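Local coordinates for protein excinuclease ABC, subunit A. (Deinococcus radiodurans, PDB 2VF7) that binds and hydrolyses ATP and binds DNA as a zinc-containing UvrA-family protein, probably taking part in the recognition of damaged DNA for excision repair, at residues L116-L119 and L120-L123; L390-Q393 and L394-N397. The protein carries 1 engineered substitution. One frame throughout, in Å; residues are numbered along the deposited sequence. Where two conformers were deposited one is given.

Interaction 1. Residues L116-L119 and L120-L123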
loop_
_atom_site.group_PDB
_atom_site.type_symbol
_atom_site.label_atom_id
_atom_site.label_comp_id
_atom_site.label_asym_id
_atom_site.label_seq_id
_atom_site.Cartn_x
_atom_site.Cartn_y
_atom_site.Cartn_z
ATOM N N LEU A 116 -7.078 -12.337 19.349
ATOM C CA LEU A 116 -7.999 -12.790 20.415
ATOM C C LEU A 116 -9.074 -11.786 20.840
ATOM O O LEU A 116 -10.219 -12.170 21.098
ATOM C CB LEU A 116 -7.221 -13.271 21.649
ATOM C CG LEU A 116 -6.234 -14.442 21.520
ATOM C CD1 LEU A 116 -5.570 -14.734 22.849
ATOM C CD2 LEU A 116 -6.888 -15.708 20.982
ATOM N N SER A 117 -8.706 -10.511 20.921
ATOM C CA SER A 117 -9.609 -9.475 21.426
ATOM C C SER A 117 -10.867 -9.360 20.599
ATOM O O SER A 117 -11.939 -9.129 21.156
ATOM C CB SER A 117 -8.913 -8.113 21.508
ATOM O OG SER A 117 -7.845 -8.153 22.440
ATOM N N ASN A 118 -10.741 -9.513 19.280
ATOM C CA ASN A 118 -11.912 -9.471 18.408
ATOM C C ASN A 118 -12.878 -10.602 18.733
ATOM O O ASN A 118 -14.091 -10.382 18.833
ATOM C CB ASN A 118 -11.529 -9.526 16.927
ATOM C CG ASN A 118 -12.757 -9.528 15.996
ATOM O OD1 ASN A 118 -13.794 -8.932 16.301
ATOM N ND2 ASN A 118 -12.627 -10.193 14.851
ATOM N N LEU A 119 -12.332 -11.802 18.919
ATOM C CA LEU A 119 -13.148 -12.989 19.099
ATOM C C LEU A 119 -13.953 -12.930 20.394
ATOM O O LEU A 119 -15.084 -13.452 20.463
ATOM C CB LEU A 119 -12.293 -14.255 19.024
ATOM C CG LEU A 119 -11.418 -14.508 17.783
ATOM C CD1 LEU A 119 -10.695 -15.836 17.926
ATOM C CD2 LEU A 119 -12.194 -14.450 16.454
ATOM N N LEU A 120 -13.388 -12.276 21.410
ATOM C CA LEU A 120 -14.101 -12.103 22.671
ATOM C C LEU A 120 -15.032 -10.884 22.693
ATOM O O LEU A 120 -15.778 -10.699 23.646
ATOM C CB LEU A 120 -13.158 -12.174 23.888
ATOM C CG LEU A 120 -12.178 -11.083 24.333
ATOM C CD1 LEU A 120 -12.871 -9.969 25.122
ATOM C CD2 LEU A 120 -11.077 -11.704 25.179
ATOM N N ARG A 121 -15.006 -10.066 21.642
ATOM C CA ARG A 121 -16.054 -9.048 21.456
ATOM C C ARG A 121 -17.320 -9.719 20.936
ATOM O O ARG A 121 -18.443 -9.338 21.301
ATOM C CB ARG A 121 -15.631 -7.946 20.481
ATOM C CG ARG A 121 -14.539 -7.027 20.990
ATOM C CD ARG A 121 -14.202 -5.958 19.959
ATOM N NE ARG A 121 -12.863 -5.430 20.177
ATOM C CZ ARG A 121 -11.897 -5.411 19.264
ATOM N NH1 ARG A 121 -12.121 -5.863 18.034
ATOM N NH2 ARG A 121 -10.710 -4.916 19.584
ATOM N N MET A 122 -17.118 -10.719 20.078
ATOM C CA MET A 122 -18.197 -11.544 19.549
ATOM C C MET A 122 -18.738 -12.507 20.599
ATOM O O MET A 122 -19.883 -12.946 20.501
ATOM C CB MET A 122 -17.713 -12.340 18.343
ATOM C CG MET A 122 -17.259 -11.516 17.166
ATOM S SD MET A 122 -16.502 -12.636 15.988
ATOM C CE MET A 122 -15.579 -11.510 14.939
ATOM N N LEU A 123 -17.911 -12.849 21.588
ATOM C CA LEU A 123 -18.341 -13.704 22.704
ATOM C C LEU A 123 -19.216 -12.945 23.699
ATOM O O LEU A 123 -20.134 -13.513 24.283
ATOM C CB LEU A 123 -17.133 -14.324 23.417
ATOM C CG LEU A 123 -17.357 -15.210 24.650
ATOM C CD1 LEU A 123 -16.386 -16.375 24.660
ATOM C CD2 LEU A 123 -17.244 -14.409 25.939
#

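Interaction 2. Residues L390-Q393 and L394-N397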
loop_
_atom_site.group_PDB
_atom_site.type_symbol
_atom_site.label_atom_id
_atom_site.label_comp_id
_atom_site.label_asym_id
_atom_site.label_seq_id
_atom_site.Cartn_x
_atom_site.Cartn_y
_atom_site.Cartn_z
ATOM N N LEU A 390 4.853 -15.910 15.942
ATOM C CA LEU A 390 4.972 -17.311 15.624
ATOM C C LEU A 390 3.666 -18.056 15.966
ATOM O O LEU A 390 3.122 -18.791 15.134
ATOM C CB LEU A 390 6.149 -17.888 16.407
ATOM C CG LEU A 390 6.684 -19.237 15.943
ATOM C CD1 LEU A 390 7.139 -19.126 14.514
ATOM C CD2 LEU A 390 7.818 -19.766 16.821
ATOM N N ALA A 391 3.167 -17.843 17.183
ATOM C CA ALA A 391 1.958 -18.486 17.664
ATOM C C ALA A 391 0.778 -18.144 16.769
ATOM O O ALA A 391 -0.013 -19.026 16.417
ATOM C CB ALA A 391 1.684 -18.089 19.086
ATOM N N THR A 392 0.689 -16.876 16.363
ATOM C CA THR A 392 -0.438 -16.387 15.543
ATOM C C THR A 392 -0.463 -17.018 14.149
ATOM O O THR A 392 -1.531 -17.227 13.561
ATOM C CB THR A 392 -0.406 -14.845 15.431
ATOM O OG1 THR A 392 -0.416 -14.284 16.749
ATOM C CG2 THR A 392 -1.604 -14.330 14.679
ATOM N N GLN A 393 0.727 -17.312 13.638
ATOM C CA GLN A 393 0.898 -17.942 12.339
ATOM C C GLN A 393 0.423 -19.394 12.388
ATOM O O GLN A 393 -0.017 -19.945 11.376
ATOM C CB GLN A 393 2.375 -17.926 11.920
ATOM C CG GLN A 393 2.972 -16.570 11.581
ATOM C CD GLN A 393 1.992 -15.561 10.974
ATOM O OE1 GLN A 393 1.607 -15.642 9.797
ATOM N NE2 GLN A 393 1.608 -14.581 11.784
ATOM N N LEU A 394 0.542 -20.005 13.566
ATOM C CA LEU A 394 0.249 -21.423 13.737
ATOM C C LEU A 394 -1.244 -21.722 13.671
ATOM O O LEU A 394 -1.646 -22.894 13.593
ATOM C CB LEU A 394 0.878 -21.973 15.019
ATOM C CG LEU A 394 2.283 -22.574 14.888
ATOM C CD1 LEU A 394 2.781 -23.053 16.231
ATOM C CD2 LEU A 394 2.280 -23.742 13.901
ATOM N N TYR A 395 -2.057 -20.661 13.676
ATOM C CA TYR A 395 -3.493 -20.778 13.446
ATOM C C TYR A 395 -4.023 -19.802 12.403
ATOM O O TYR A 395 -5.195 -19.435 12.424
ATOM C CB TYR A 395 -4.286 -20.698 14.756
ATOM C CG TYR A 395 -4.080 -19.477 15.640
ATOM C CD1 TYR A 395 -4.703 -18.257 15.350
ATOM C CD2 TYR A 395 -3.325 -19.565 16.815
ATOM C CE1 TYR A 395 -4.545 -17.149 16.185
ATOM C CE2 TYR A 395 -3.161 -18.463 17.655
ATOM C CZ TYR A 395 -3.776 -17.263 17.336
ATOM O OH TYR A 395 -3.621 -16.179 18.164
ATOM N N SER A 396 -3.162 -19.409 11.473
ATOM C CA SER A 396 -3.512 -18.362 10.530
ATOM C C SER A 396 -4.018 -18.958 9.235
ATOM O O SER A 396 -4.712 -18.276 8.475
ATOM C CB SER A 396 -2.310 -17.471 10.242
ATOM O OG SER A 396 -1.647 -17.890 9.063
ATOM N N ASN A 397 -3.644 -20.218 8.993
ATOM C CA ASN A 397 -4.048 -20.982 7.800
ATOM C C ASN A 397 -3.239 -20.664 6.526
ATOM O O ASN A 397 -3.569 -21.182 5.442
ATOM C CB ASN A 397 -5.562 -20.854 7.535
ATOM C CG ASN A 397 -6.364 -22.066 8.007
ATOM O OD1 ASN A 397 -7.497 -22.283 7.556
ATOM N ND2 ASN A 397 -5.784 -22.867 8.900
HETATM O O HOH W 1 0.082 -19.673 8.815
#

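Interaction 1. Residues L116-L119 and L120-L123
Leu120 donates its amide to Leu116 O, 3.2 Å from N to O, an i to i+4 bond of the helix 116-127. Its side chain turns back over the preceding turn: with CG between the backbone N and the carbonyl carbon (chi1 75°), Leu120 CG lies 3.7 Å from Ser117 O, and the branch goes on to pack against Leu373. Arg121 comes next, and its amide divides between a weak bond to Ser117 O and a better one to Asn118 O (3.0 Å from Arg121 N). The extended chain of Arg121 runs back toward the start of the helix, CG passing 3.3 Å from Ser117 O. Ser117 O and Asn118 N lie over the rim of one guanidinium face, and NH1 comes to 3.6 Å from Asn118 CA. The Arg121 and Asn118 side chains cross at about a right angle, while the amide and guanidinium planes are 39° apart. Met122 N gives Asn118 O a second bond, from a different direction than Arg121 N, and the extended thioether chain of Met122 rests its CE against the end of the Asn118 amide, 3.2 Å from ND2 and also near OD1. Leu123 finishes the turn with a weak amide bond to Leu119 O, and its side chain joins that of Leu116 against Leu356, packing this helix on helix 345-365. The i+3 and i+4 donors on Asn118 O mix 3-10 and alpha character in this turn. No side-chain hydrogen bond is made across the contact, but nearby Ser117 O would probably favour the guanidinium charge.

Interaction 2. Residues L390-Q393 and L394-N397
Tyr395, in one of its two conformers, lays its ring over the last turn of helix 382-393. In that conformer Thr392 CA sits 4.1 Å from the ring centroid and 20° off the ring normal, a CH-pi contact over the face, and Thr392 O lies above the rim of a face. The ring can fold back this way because CG stands between the backbone N and the carbonyl carbon (chi1 56°), which also brings Tyr395 CE2 to 3.4 Å from Ala391 O. Beside this the backbone bonds fade as the helix ends: Leu394 N is shared weakly between Leu390 O and Ala391 O, and Tyr395 N makes a long, weak bond to Thr392 O at 3.5 Å. Ser396 N then bonds to Gln393 O at 3.2 Å. A water reinforces this last link, donating to Gln393 O at 2.6 Å and hydrogen-bonding to Ser396 OG; the hydroxyl also bonds to Leu398 N.

Further out, Tyr395 OH is held by Thr114 O, and Thr392 OG1 is shared between Leu388 O and Val113 O. The bent chain of Gln393 (chi2 -31°) joins its NE2 to Arg389 O and its OE1 to Tyr403 OH, and Gln393 OE1 also makes a weak bond to Ser68 OG of the second subunit. Leu394 packs on helix 417-428. The order of helix 382-393 and strand 402-406 is consistent with the signature helix and Walker B strand of an ABC ATPase. Most bonds at this helix end have i to i+3 spacing; the water takes up Gln393 O, while the tyrosine ring, in the conformer described, packs on the backbone of Thr392 and Ala391 without hydrogen-bonding their carbonyls.

Overall arrangement
From the N terminus, interaction 1 comes first, in helix 116-127, and interaction 2 follows much later, where helix 382-393 runs out into the loop before strand 402-406. Each is local and closes no long loop, and the two lie in series without nesting or crossing. Their centres are about 17 Å apart, with nearest atoms about 4 Å apart and not touching. Helix 345-365 joins them: it meets Leu116, Leu119, Met122 and Leu123 and, nearer its C-terminal end, Ala391 and Tyr395, with Arg359 touching both Leu119 and Tyr395. Interaction 2 also leads to the sheet containing strand 402-406 and to the second subunit.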